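Local atomic coordinates of aldose 1-epimerase (Escherichia coli, PDB entry 3NRE), a protein that probably interconverts the alpha and beta anomers of aldose sugars. Residues Asp29-Leu34 against Pro216-Ala221; Thr124-Thr129 against Ser285-Trp290; Phe152-Gln157 against Ala193-Gln198; Thr158-Gln163 against Ala211-Pro216. One frame throughout, in Å; residues are numbered along the deposited sequence.

In the fold
Contacts 1, 2 and 4 meet on the large antiparallel sheet of this all-beta, galactose mutarotase-like chain, where strands 127-136, 279-290, 220-227, 210-215 and 159-162 follow one another; contact 3 joins its edge strand, 193-194. Contact 2 joins the first pair and contact 4 the last, their centres about 15 Å apart; the salt bridge from Arg212 NH1 to Glu289 OE2, 2.6 Å, reaches between them. Contact 1, about 12 Å from contact 2 between centres, lays residues 29-34, which include strand 31-32 of a separate four-stranded sheet, against the start of strand 220-227. Contact 3 lies about 10 Å from contact 4, centre to centre, and Ala193 N meets Ile160 O at 2.9 Å there. A PEG molecule, probably from crystallisation, lies about 3 Å from the Arg159 side chain.

Contact 1: residues Asp29-Leu34 against Pro216-Ala221; sequences DTTPLL and PQEGYA
A G1 beta bulge, in which Gly219 and Tyr220 both face Gln215, opens strand 220-227, and from it the Tyr220 ring reaches across to Thr31, Pro32 and Leu33 on the short strand 31-32 and its exit, the last strand of a separate four-stranded antiparallel sheet. The backbones stay well apart, with 8.4 Å between Thr31 CA and Glu218 CA, so side chains and bridging waters span the distance. Leu33 comes in over one face of the ring: its CD2 is 4.1 Å from the centroid of the Tyr220 ring and 27° off the normal, a CH-pi contact. The Thr31 and Tyr220 side chains point at each other, and Thr31 CG2 meets the ring obliquely, 3.8 Å from Tyr220 CE2. That methyl is anti to the backbone N (chi1 -54° for OG1), which presents it rather than the hydroxyl to the ring, and the Glu218 carboxylate carbon also flanks it. Val288 of strand 279-290 touches both Leu33 and Tyr220. The phenol oxygen ends between two waters. One, lying at the ring edge and in its plane, is 2.8 Å from Tyr220 OH and donates to Pro32 O at 2.7 Å; the other is also 2.8 Å from Tyr220 OH and donates to Leu33 O. The successive carbonyls of Pro32 and Leu33 are thus tied through water to a single hydroxyl, so that the polar end of the tyrosine is satisfied while Leu33 covers one face of its ring with hydrocarbon.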
loop_
_atom_site.group_PDB
_atom_site.type_symbol
_atom_site.label_atom_id
_atom_site.label_comp_id
_atom_site.label_asym_id
_atom_site.label_seq_id
_atom_site.Cartn_x
_atom_site.Cartn_y
_atom_site.Cartn_z
ATOM N N ASP A 29 0.996 18.446 -14.327
ATOM C CA ASP A 29 1.877 18.953 -15.388
ATOM C C ASP A 29 3.064 17.975 -15.458
ATOM O O ASP A 29 2.812 16.773 -15.525
ATOM C CB ASP A 29 2.302 20.427 -15.129
ATOM C CG ASP A 29 1.161 21.396 -15.333
ATOM O OD1 ASP A 29 0.376 21.139 -16.282
ATOM O OD2 ASP A 29 1.042 22.392 -14.568
ATOM N N THR A 30 4.316 18.449 -15.376
ATOM C CA THR A 30 5.500 17.578 -15.446
ATOM C C THR A 30 6.044 17.189 -14.046
ATOM O O THR A 30 7.060 16.489 -13.948
ATOM C CB THR A 30 6.620 18.218 -16.266
ATOM O OG1 THR A 30 7.021 19.438 -15.632
ATOM C CG2 THR A 30 6.144 18.503 -17.741
ATOM N N THR A 31 5.340 17.593 -12.988
ATOM C CA THR A 31 5.762 17.362 -11.600
ATOM C C THR A 31 5.250 15.993 -11.114
ATOM O O THR A 31 4.056 15.730 -11.114
ATOM C CB THR A 31 5.222 18.459 -10.606
ATOM O OG1 THR A 31 5.586 19.759 -11.064
ATOM C CG2 THR A 31 5.768 18.254 -9.137
ATOM N N PRO A 32 6.170 15.113 -10.703
ATOM C CA PRO A 32 5.745 13.814 -10.203
ATOM C C PRO A 32 5.239 13.907 -8.793
ATOM O O PRO A 32 5.902 14.494 -7.922
ATOM C CB PRO A 32 6.987 12.947 -10.279
ATOM C CG PRO A 32 8.124 13.836 -10.574
ATOM C CD PRO A 32 7.626 15.186 -10.946
ATOM N N LEU A 33 4.031 13.412 -8.608
ATOM C CA LEU A 33 3.406 13.370 -7.281
ATOM C C LEU A 33 3.727 12.082 -6.577
ATOM O O LEU A 33 3.732 12.007 -5.343
ATOM C CB LEU A 33 1.892 13.533 -7.431
ATOM C CG LEU A 33 1.456 14.791 -8.196
ATOM C CD1 LEU A 33 -0.049 14.803 -8.365
ATOM C CD2 LEU A 33 1.960 16.115 -7.489
ATOM N N LEU A 34 3.824 11.011 -7.374
ATOM C CA LEU A 34 4.386 9.747 -6.933
ATOM C C LEU A 34 5.659 9.539 -7.755
ATOM O O LEU A 34 5.855 10.122 -8.839
ATOM C CB LEU A 34 3.410 8.590 -7.216
ATOM C CG LEU A 34 2.075 8.484 -6.497
ATOM C CD1 LEU A 34 1.213 7.322 -7.009
ATOM C CD2 LEU A 34 2.335 8.410 -4.951
ATOM N N PRO A 216 7.565 20.968 0.198
ATOM C CA PRO A 216 7.675 22.443 0.168
ATOM C C PRO A 216 8.585 23.006 -0.936
ATOM O O PRO A 216 8.368 24.143 -1.389
ATOM C CB PRO A 216 8.203 22.777 1.550
ATOM C CG PRO A 216 8.753 21.594 2.107
ATOM C CD PRO A 216 8.083 20.411 1.456
ATOM N N GLN A 217 9.582 22.217 -1.343
ATOM C CA GLN A 217 10.520 22.623 -2.402
ATOM C C GLN A 217 9.837 22.829 -3.745
ATOM O O GLN A 217 10.390 23.565 -4.598
ATOM C CB GLN A 217 11.691 21.622 -2.518
ATOM C CG GLN A 217 11.365 20.268 -3.104
ATOM C CD GLN A 217 10.496 19.357 -2.213
ATOM O OE1 GLN A 217 10.216 19.650 -1.047
ATOM N NE2 GLN A 217 10.088 18.241 -2.769
ATOM N N GLU A 218 8.674 22.177 -3.919
ATOM C CA GLU A 218 7.816 22.231 -5.114
ATOM C C GLU A 218 6.548 23.052 -4.836
ATOM O O GLU A 218 5.684 23.204 -5.721
ATOM C CB GLU A 218 7.346 20.827 -5.545
ATOM C CG GLU A 218 8.412 19.790 -5.929
ATOM C CD GLU A 218 8.991 20.023 -7.322
ATOM O OE1 GLU A 218 8.743 21.094 -7.911
ATOM O OE2 GLU A 218 9.703 19.133 -7.821
ATOM N N GLY A 219 6.410 23.547 -3.616
ATOM C CA GLY A 219 5.236 24.301 -3.195
ATOM C C GLY A 219 3.880 23.602 -3.096
ATOM O O GLY A 219 2.863 24.275 -3.063
ATOM N N TYR A 220 3.835 22.271 -3.017
ATOM C CA TYR A 220 2.551 21.569 -2.790
ATOM C C TYR A 220 2.613 20.556 -1.627
ATOM O O TYR A 220 3.692 20.253 -1.070
ATOM C CB TYR A 220 2.095 20.877 -4.066
ATOM C CG TYR A 220 2.915 19.651 -4.410
ATOM C CD1 TYR A 220 2.554 18.426 -3.934
ATOM C CD2 TYR A 220 4.077 19.734 -5.155
ATOM C CE1 TYR A 220 3.274 17.300 -4.221
ATOM C CE2 TYR A 220 4.828 18.592 -5.450
ATOM C CZ TYR A 220 4.439 17.387 -4.957
ATOM O OH TYR A 220 5.141 16.221 -5.194
ATOM N N ALA A 221 1.435 20.064 -1.257
ATOM C CA ALA A 221 1.299 18.962 -0.316
ATOM C C ALA A 221 0.295 18.000 -0.947
ATOM O O ALA A 221 -0.535 18.414 -1.768
ATOM C CB ALA A 221 0.793 19.432 1.031
HETATM O O HOH W 1 7.469 16.241 -6.665
HETATM O O HOH W 2 4.711 13.952 -3.554
#

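Contact 2: residues Thr124-Thr129 against Ser285-Trp290; sequences TADTLT and SLRVEW
Strands 127-129 and 285-290 run antiparallel as neighbours in the large sheet of this mutarotase-like fold, their axes 4.6 Å apart at 176°. Backbone hydrogen bonds set the register: Leu128 and Leu286 form a hydrogen-bonded pair, with Leu286 N to Leu128 O at 2.8 Å and the return bond from Leu128 N to Leu286 O. Just before strand 127-129, Asp126 O accepts from Val288 N at 2.8 Å with an N-H...O angle of 167°. Apolar contact lies on the face carrying Leu128 and Leu286, whose methyls CD2 and CD1 are 4.3 Å apart; Ile23 and Phe26 of strand 22-28 pack against Leu128 there. The face with Thr127 and Arg287 is polar. The aliphatic part of Arg287 crosses Thr127, bringing CG to 3.5 Å from Thr127 OG1, and runs alongside Asp126. Thr127 OG1 donates to Asp126 OD1, which it meets from above the carboxylate plane. Farther out, the Arg287 chain bends at chi3 (62°) and NH1 forms a salt bridge with Glu289 OE1. Asp126 and Arg287 are linked through water instead: one molecule donates to Asp126 OD2 at 2.7 Å and to Val288 O, and accepts from Arg287 NH1 at 3.1 Å.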
loop_
_atom_site.group_PDB
_atom_site.type_symbol
_atom_site.label_atom_id
_atom_site.label_comp_id
_atom_site.label_asym_id
_atom_site.label_seq_id
_atom_site.Cartn_x
_atom_site.Cartn_y
_atom_site.Cartn_z
ATOM N N THR A 124 -10.186 13.633 -10.550
ATOM C CA THR A 124 -10.824 14.932 -10.743
ATOM C C THR A 124 -9.699 15.937 -10.952
ATOM O O THR A 124 -8.568 15.537 -11.182
ATOM C CB THR A 124 -11.682 15.327 -9.552
ATOM O OG1 THR A 124 -10.827 15.521 -8.417
ATOM C CG2 THR A 124 -12.750 14.265 -9.280
ATOM N N ALA A 125 -9.978 17.242 -10.906
ATOM C CA ALA A 125 -8.909 18.197 -11.201
ATOM C C ALA A 125 -7.803 18.238 -10.119
ATOM O O ALA A 125 -6.676 18.702 -10.400
ATOM C CB ALA A 125 -9.479 19.595 -11.463
ATOM N N ASP A 126 -8.106 17.791 -8.894
ATOM C CA ASP A 126 -7.087 17.789 -7.843
ATOM C C ASP A 126 -6.963 16.491 -7.032
ATOM O O ASP A 126 -6.125 16.439 -6.146
ATOM C CB ASP A 126 -7.318 18.965 -6.885
ATOM C CG ASP A 126 -8.652 18.850 -6.124
ATOM O OD1 ASP A 126 -9.426 17.905 -6.408
ATOM O OD2 ASP A 126 -8.905 19.691 -5.233
ATOM N N THR A 127 -7.781 15.477 -7.312
ATOM C CA THR A 127 -7.811 14.285 -6.498
ATOM C C THR A 127 -7.832 12.988 -7.320
ATOM O O THR A 127 -8.591 12.857 -8.277
ATOM C CB THR A 127 -9.071 14.255 -5.552
ATOM O OG1 THR A 127 -9.282 15.534 -4.925
ATOM C CG2 THR A 127 -8.927 13.189 -4.488
ATOM N N LEU A 128 -7.040 12.036 -6.874
ATOM C CA LEU A 128 -7.048 10.663 -7.355
ATOM C C LEU A 128 -7.729 9.812 -6.277
ATOM O O LEU A 128 -7.335 9.881 -5.101
ATOM C CB LEU A 128 -5.612 10.144 -7.483
ATOM C CG LEU A 128 -5.478 8.631 -7.687
ATOM C CD1 LEU A 128 -6.178 8.175 -8.971
ATOM C CD2 LEU A 128 -4.005 8.195 -7.658
ATOM N N THR A 129 -8.749 9.041 -6.678
ATOM C CA THR A 129 -9.425 8.099 -5.784
ATOM C C THR A 129 -9.200 6.675 -6.329
ATOM O O THR A 129 -9.425 6.388 -7.507
ATOM C CB THR A 129 -10.944 8.397 -5.677
ATOM O OG1 THR A 129 -11.147 9.765 -5.283
ATOM C CG2 THR A 129 -11.630 7.481 -4.660
ATOM N N SER A 285 -7.746 8.180 -1.101
ATOM C CA SER A 285 -7.692 9.317 -1.976
ATOM C C SER A 285 -6.427 10.122 -1.735
ATOM O O SER A 285 -5.932 10.208 -0.597
ATOM C CB SER A 285 -8.943 10.166 -1.857
ATOM O OG SER A 285 -9.017 10.883 -0.632
ATOM N N LEU A 286 -5.872 10.657 -2.829
ATOM C CA LEU A 286 -4.714 11.543 -2.748
ATOM C C LEU A 286 -5.097 12.863 -3.384
ATOM O O LEU A 286 -5.350 12.920 -4.572
ATOM C CB LEU A 286 -3.519 10.918 -3.488
ATOM C CG LEU A 286 -3.041 9.529 -3.018
ATOM C CD1 LEU A 286 -1.946 9.001 -3.960
ATOM C CD2 LEU A 286 -2.587 9.577 -1.565
ATOM N N ARG A 287 -5.107 13.934 -2.602
ATOM C CA ARG A 287 -5.518 15.231 -3.099
ATOM C C ARG A 287 -4.337 16.167 -3.121
ATOM O O ARG A 287 -3.629 16.291 -2.112
ATOM C CB ARG A 287 -6.650 15.815 -2.247
ATOM C CG ARG A 287 -7.092 17.190 -2.683
ATOM C CD ARG A 287 -8.457 17.613 -2.105
ATOM N NE ARG A 287 -8.419 17.691 -0.642
ATOM C CZ ARG A 287 -7.905 18.699 0.063
ATOM N NH1 ARG A 287 -7.347 19.755 -0.526
ATOM N NH2 ARG A 287 -7.942 18.648 1.385
ATOM N N VAL A 288 -4.129 16.865 -4.244
ATOM C CA VAL A 288 -3.014 17.808 -4.339
ATOM C C VAL A 288 -3.499 19.173 -3.932
ATOM O O VAL A 288 -4.547 19.619 -4.405
ATOM C CB VAL A 288 -2.432 17.922 -5.767
ATOM C CG1 VAL A 288 -1.075 18.636 -5.731
ATOM C CG2 VAL A 288 -2.306 16.574 -6.397
ATOM N N GLU A 289 -2.744 19.846 -3.075
ATOM C CA GLU A 289 -3.082 21.217 -2.762
ATOM C C GLU A 289 -1.872 22.125 -2.708
ATOM O O GLU A 289 -0.740 21.703 -2.440
ATOM C CB GLU A 289 -3.929 21.326 -1.480
ATOM C CG GLU A 289 -3.294 20.842 -0.217
ATOM C CD GLU A 289 -4.095 21.238 1.048
ATOM O OE1 GLU A 289 -5.329 21.368 0.968
ATOM O OE2 GLU A 289 -3.485 21.395 2.130
ATOM N N TRP A 290 -2.110 23.402 -3.022
ATOM C CA TRP A 290 -1.035 24.366 -2.959
ATOM C C TRP A 290 -0.797 24.472 -1.453
ATOM O O TRP A 290 -1.747 24.460 -0.698
ATOM C CB TRP A 290 -1.423 25.674 -3.682
ATOM C CG TRP A 290 -1.314 25.581 -5.254
ATOM C CD1 TRP A 290 -0.891 26.581 -6.090
ATOM C CD2 TRP A 290 -1.624 24.448 -6.124
ATOM N NE1 TRP A 290 -0.920 26.156 -7.402
ATOM C CE2 TRP A 290 -1.359 24.861 -7.455
ATOM C CE3 TRP A 290 -2.097 23.139 -5.910
ATOM C CZ2 TRP A 290 -1.548 24.009 -8.564
ATOM C CZ3 TRP A 290 -2.280 22.284 -7.011
ATOM C CH2 TRP A 290 -2.009 22.727 -8.312
HETATM O O HOH W 3 -7.006 20.521 -3.500
#

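Contact 3: residues Phe152-Gln157 against Ala193-Gln198; sequences FPLSPQ and APLPRQ
Leu154 and Arg197 approach from opposite directions, and the leucine lies over one face of the arginine's guanidinium group: Leu154 CD2 stands 4.0 Å above its plane, over the centre. Leu154 CG, where the two methyls branch, comes to 3.7 Å from Arg197 NH2. With CG anti to the backbone N (chi1 -176°), the Leu154 side chain extends toward residues 193-198, and its other methyl, CD1, reaches Leu195 CD2 at 3.8 Å. These two leucines cross at an angle, and Phe251 of strand 250-256 touches both, so the apolar part of the contact continues into the protein, while the arginine lies nearer the surface. The setting is a meeting of two loops that leave strands: residues 154-157 form the turn leaving strand 142-153, and residues 195-198 follow the weakly bonded strand 193-194 at the margin of the large antiparallel sheet. An ST turn shapes the first of these, Gln157 N donating to Ser155 OG at 2.9 Å with an N-H...O angle of 165°. The same residue offers its carbonyl to the arginine: Ser155 O sits at the guanidinium edge, near its plane, 2.9 Å from Arg197 NH2, but the N-H...O angle of only 129° makes this bond weak. Pro156 CA lies obliquely beside that nitrogen at 3.3 Å. The bend of the arginine chain at chi2 brings the guanidinium close to the turn. A water also bridges the two segments, lying in the guanidinium plane and accepting from Arg197 NH1 at 3.0 Å and from Leu195 N, with a weak bond to Ser155 O.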
loop_
_atom_site.group_PDB
_atom_site.type_symbol
_atom_site.label_atom_id
_atom_site.label_comp_id
_atom_site.label_asym_id
_atom_site.label_seq_id
_atom_site.Cartn_x
_atom_site.Cartn_y
_atom_site.Cartn_z
ATOM N N PHE A 152 6.543 7.761 -2.781
ATOM C CA PHE A 152 6.554 9.216 -2.955
ATOM C C PHE A 152 7.970 9.739 -3.169
ATOM O O PHE A 152 8.916 9.213 -2.613
ATOM C CB PHE A 152 6.032 9.881 -1.694
ATOM C CG PHE A 152 4.600 9.577 -1.397
ATOM C CD1 PHE A 152 3.598 10.314 -2.006
ATOM C CD2 PHE A 152 4.258 8.544 -0.570
ATOM C CE1 PHE A 152 2.260 10.028 -1.781
ATOM C CE2 PHE A 152 2.908 8.271 -0.303
ATOM C CZ PHE A 152 1.910 9.029 -0.895
ATOM N N PRO A 153 8.122 10.861 -3.918
ATOM C CA PRO A 153 9.411 11.487 -4.085
ATOM C C PRO A 153 9.916 11.925 -2.717
ATOM O O PRO A 153 9.130 12.322 -1.874
ATOM C CB PRO A 153 9.125 12.710 -4.950
ATOM C CG PRO A 153 7.689 12.515 -5.419
ATOM C CD PRO A 153 7.026 11.558 -4.602
ATOM N N LEU A 154 11.211 11.880 -2.534
ATOM C CA LEU A 154 11.797 12.386 -1.282
ATOM C C LEU A 154 12.825 13.440 -1.534
ATOM O O LEU A 154 13.744 13.235 -2.320
ATOM C CB LEU A 154 12.463 11.227 -0.519
ATOM C CG LEU A 154 13.065 11.483 0.855
ATOM C CD1 LEU A 154 12.027 12.063 1.821
ATOM C CD2 LEU A 154 13.670 10.205 1.489
ATOM N N SER A 155 12.676 14.561 -0.823
ATOM C CA SER A 155 13.598 15.671 -0.842
ATOM C C SER A 155 14.084 15.907 0.585
ATOM O O SER A 155 13.359 15.556 1.529
ATOM C CB SER A 155 12.853 16.909 -1.374
ATOM O OG SER A 155 13.432 18.100 -0.921
ATOM N N PRO A 156 15.279 16.547 0.751
ATOM C CA PRO A 156 15.729 16.944 2.087
ATOM C C PRO A 156 14.672 17.787 2.763
ATOM O O PRO A 156 14.624 17.820 3.984
ATOM C CB PRO A 156 16.984 17.782 1.821
ATOM C CG PRO A 156 17.494 17.322 0.535
ATOM C CD PRO A 156 16.297 16.831 -0.277
ATOM N N GLN A 157 13.818 18.453 1.963
ATOM C CA GLN A 157 12.820 19.390 2.539
ATOM C C GLN A 157 11.483 18.677 2.837
ATOM O O GLN A 157 10.645 19.267 3.492
ATOM C CB GLN A 157 12.513 20.540 1.580
ATOM C CG GLN A 157 13.732 21.094 0.859
ATOM C CD GLN A 157 14.818 21.578 1.722
ATOM O OE1 GLN A 157 14.613 21.942 2.886
ATOM N NE2 GLN A 157 16.016 21.743 1.109
ATOM N N ALA A 193 7.141 16.143 10.242
ATOM C CA ALA A 193 8.524 15.844 10.582
ATOM C C ALA A 193 9.250 15.342 9.338
ATOM O O ALA A 193 8.642 14.743 8.490
ATOM C CB ALA A 193 8.563 14.769 11.677
ATOM N N PRO A 194 10.581 15.535 9.277
ATOM C CA PRO A 194 11.342 14.969 8.146
ATOM C C PRO A 194 11.414 13.447 8.199
ATOM O O PRO A 194 11.243 12.854 9.289
ATOM C CB PRO A 194 12.755 15.562 8.338
ATOM C CG PRO A 194 12.847 15.862 9.846
ATOM C CD PRO A 194 11.441 16.254 10.252
ATOM N N LEU A 195 11.668 12.816 7.055
ATOM C CA LEU A 195 12.001 11.400 7.059
ATOM C C LEU A 195 13.433 11.259 7.554
ATOM O O LEU A 195 14.309 12.020 7.158
ATOM C CB LEU A 195 11.898 10.764 5.667
ATOM C CG LEU A 195 10.522 10.378 5.092
ATOM C CD1 LEU A 195 9.737 9.364 5.948
ATOM C CD2 LEU A 195 9.682 11.675 4.798
ATOM N N PRO A 196 13.696 10.249 8.412
ATOM C CA PRO A 196 15.075 9.914 8.738
ATOM C C PRO A 196 15.875 9.585 7.478
ATOM O O PRO A 196 15.325 8.997 6.545
ATOM C CB PRO A 196 14.936 8.622 9.571
ATOM C CG PRO A 196 13.503 8.583 10.038
ATOM C CD PRO A 196 12.699 9.408 9.095
ATOM N N ARG A 197 17.160 9.916 7.482
ATOM C CA ARG A 197 18.073 9.588 6.388
ATOM C C ARG A 197 18.841 8.320 6.721
ATOM O O ARG A 197 20.077 8.322 6.826
ATOM C CB ARG A 197 19.044 10.760 6.126
ATOM C CG ARG A 197 18.390 11.903 5.344
ATOM C CD ARG A 197 17.536 11.318 4.239
ATOM N NE ARG A 197 16.926 12.302 3.338
ATOM C CZ ARG A 197 15.759 12.913 3.551
ATOM N NH1 ARG A 197 15.065 12.693 4.663
ATOM N NH2 ARG A 197 15.293 13.766 2.658
ATOM N N GLN A 198 18.091 7.236 6.871
ATOM C CA GLN A 198 18.605 5.917 7.208
ATOM C C GLN A 198 17.448 4.941 6.999
ATOM O O GLN A 198 16.289 5.346 6.865
ATOM C CB GLN A 198 19.069 5.849 8.667
ATOM C CG GLN A 198 17.979 6.197 9.674
ATOM C CD GLN A 198 18.539 6.258 11.080
ATOM O OE1 GLN A 198 18.774 7.344 11.614
ATOM N NE2 GLN A 198 18.807 5.102 11.667
HETATM O O HOH W 4 16.473 13.274 -0.249
HETATM O O HOH W 5 12.762 14.653 4.663
#

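Contact 4: residues Thr158-Gln163 against Ala211-Pro216; sequences TRIQAQ and ARIEQP
Glu214 is held between two arginines, one from each strand of an antiparallel pair in the large sheet of this mutarotase-like fold. Arg159, across the strand gap, grips OE1 side-on with two nitrogens: Arg159 NH2 lies 3.0 Å and Arg159 NE 3.2 Å from Glu214 OE1. That oxygen sits close to the guanidinium plane, and NH2 meets its syn lone pair, although the carboxylate and guanidinium planes are 45° apart. Arg212, on the same strand as the glutamate, bonds OE2 through NE on the anti side, while its NH1 pairs with Glu289. Spread over these two partners, the carboxylate would probably remain ionised. In the backbone, Arg159 and Glu214 are a hydrogen-bonded pair, as are Gln161 and Arg212; Glu214 N to Arg159 O, 2.8 Å, is the shorter of the first pair's bonds. The strand axes run at 172°, 4.8 Å apart. On the other face, Ile160 CG2 lies 4.2 Å from Ile213 CG1 near Phe251. Where strand 211-215 ends and strand 159-162 begins, Gln215, folded at chi2, swings its amide alongside Thr158, and Thr158 OG1 donates to Gln215 OE1 at 2.8 Å, tilted 23° from the carbonyl plane.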
loop_
_atom_site.group_PDB
_atom_site.type_symbol
_atom_site.label_atom_id
_atom_site.label_comp_id
_atom_site.label_asym_id
_atom_site.label_seq_id
_atom_site.Cartn_x
_atom_site.Cartn_y
_atom_site.Cartn_z
ATOM N N THR A 158 11.256 17.493 2.312
ATOM C CA THR A 158 9.974 16.756 2.553
ATOM C C THR A 158 9.675 16.538 4.048
ATOM O O THR A 158 10.592 16.279 4.851
ATOM C CB THR A 158 9.997 15.355 1.881
ATOM O OG1 THR A 158 10.328 15.486 0.509
ATOM C CG2 THR A 158 8.650 14.677 1.961
ATOM N N ARG A 159 8.394 16.667 4.408
ATOM C CA ARG A 159 7.919 16.426 5.772
ATOM C C ARG A 159 6.593 15.669 5.674
ATOM O O ARG A 159 5.840 15.872 4.747
ATOM C CB ARG A 159 7.730 17.741 6.558
ATOM C CG ARG A 159 9.062 18.582 6.691
ATOM C CD ARG A 159 8.934 19.674 7.695
ATOM N NE ARG A 159 7.662 20.393 7.581
ATOM C CZ ARG A 159 7.162 21.184 8.537
ATOM N NH1 ARG A 159 7.836 21.362 9.662
ATOM N NH2 ARG A 159 5.987 21.799 8.362
ATOM N N ILE A 160 6.354 14.754 6.608
ATOM C CA ILE A 160 5.070 14.055 6.693
ATOM C C ILE A 160 4.456 14.179 8.085
ATOM O O ILE A 160 5.157 14.447 9.073
ATOM C CB ILE A 160 5.207 12.546 6.361
ATOM C CG1 ILE A 160 6.096 11.838 7.380
ATOM C CG2 ILE A 160 5.771 12.379 4.953
ATOM C CD1 ILE A 160 6.040 10.285 7.257
ATOM N N GLN A 161 3.140 13.999 8.096
ATOM C CA GLN A 161 2.346 14.064 9.319
ATOM C C GLN A 161 1.289 12.972 9.230
ATOM O O GLN A 161 0.562 12.879 8.254
ATOM C CB GLN A 161 1.671 15.405 9.499
ATOM C CG GLN A 161 0.971 15.530 10.863
ATOM C CD GLN A 161 0.262 16.862 11.035
ATOM O OE1 GLN A 161 0.088 17.622 10.068
ATOM N NE2 GLN A 161 -0.152 17.152 12.251
ATOM N N ALA A 162 1.276 12.096 10.225
ATOM C CA ALA A 162 0.389 10.939 10.231
ATOM C C ALA A 162 0.249 10.468 11.692
ATOM O O ALA A 162 1.190 9.957 12.278
ATOM C CB ALA A 162 0.964 9.793 9.363
ATOM N N GLN A 163 -0.907 10.712 12.280
ATOM C CA GLN A 163 -1.182 10.349 13.678
ATOM C C GLN A 163 -0.758 8.936 14.027
ATOM O O GLN A 163 -0.982 8.036 13.250
ATOM C CB GLN A 163 -2.681 10.531 13.949
ATOM C CG GLN A 163 -3.162 10.055 15.320
ATOM C CD GLN A 163 -4.673 10.223 15.449
ATOM O OE1 GLN A 163 -5.174 11.351 15.466
ATOM N NE2 GLN A 163 -5.403 9.103 15.499
ATOM N N ALA A 211 -3.283 11.434 6.235
ATOM C CA ALA A 211 -1.892 11.836 6.238
ATOM C C ALA A 211 -1.684 13.061 5.376
ATOM O O ALA A 211 -2.455 13.368 4.479
ATOM C CB ALA A 211 -0.989 10.688 5.769
ATOM N N ARG A 212 -0.612 13.764 5.660
ATOM C CA ARG A 212 -0.217 14.907 4.852
ATOM C C ARG A 212 1.233 14.698 4.457
ATOM O O ARG A 212 2.073 14.435 5.325
ATOM C CB ARG A 212 -0.415 16.187 5.663
ATOM C CG ARG A 212 -0.137 17.433 4.935
ATOM C CD ARG A 212 -0.564 18.629 5.752
ATOM N NE ARG A 212 -0.019 19.837 5.170
ATOM C CZ ARG A 212 -0.570 20.535 4.174
ATOM N NH1 ARG A 212 -1.737 20.182 3.638
ATOM N NH2 ARG A 212 0.047 21.625 3.726
ATOM N N ILE A 213 1.507 14.732 3.140
ATOM C CA ILE A 213 2.855 14.642 2.642
ATOM C C ILE A 213 3.205 16.033 2.092
ATOM O O ILE A 213 2.658 16.413 1.062
ATOM C CB ILE A 213 2.983 13.573 1.521
ATOM C CG1 ILE A 213 2.729 12.149 2.052
ATOM C CG2 ILE A 213 4.350 13.591 0.879
ATOM C CD1 ILE A 213 1.259 11.731 2.028
ATOM N N GLU A 214 4.130 16.757 2.735
ATOM C CA GLU A 214 4.498 18.083 2.294
ATOM C C GLU A 214 5.735 18.085 1.441
ATOM O O GLU A 214 6.758 17.514 1.854
ATOM C CB GLU A 214 4.762 19.011 3.485
ATOM C CG GLU A 214 3.556 19.169 4.372
ATOM C CD GLU A 214 3.828 19.933 5.669
ATOM O OE1 GLU A 214 4.958 20.430 5.894
ATOM O OE2 GLU A 214 2.890 19.998 6.481
ATOM N N GLN A 215 5.656 18.789 0.306
ATOM C CA GLN A 215 6.731 18.862 -0.673
ATOM C C GLN A 215 7.053 20.349 -0.863
ATOM O O GLN A 215 6.819 20.942 -1.918
ATOM C CB GLN A 215 6.300 18.142 -1.956
ATOM C CG GLN A 215 5.955 16.642 -1.756
ATOM C CD GLN A 215 7.179 15.783 -1.489
ATOM O OE1 GLN A 215 8.252 16.315 -1.126
ATOM N NE2 GLN A 215 7.080 14.467 -1.800
ATOM N N PRO A 216 7.565 20.968 0.198
ATOM C CA PRO A 216 7.675 22.443 0.168
ATOM C C PRO A 216 8.585 23.006 -0.936
ATOM O O PRO A 216 8.368 24.143 -1.389
ATOM C CB PRO A 216 8.203 22.777 1.550
ATOM C CG PRO A 216 8.753 21.594 2.107
ATOM C CD PRO A 216 8.083 20.411 1.456
#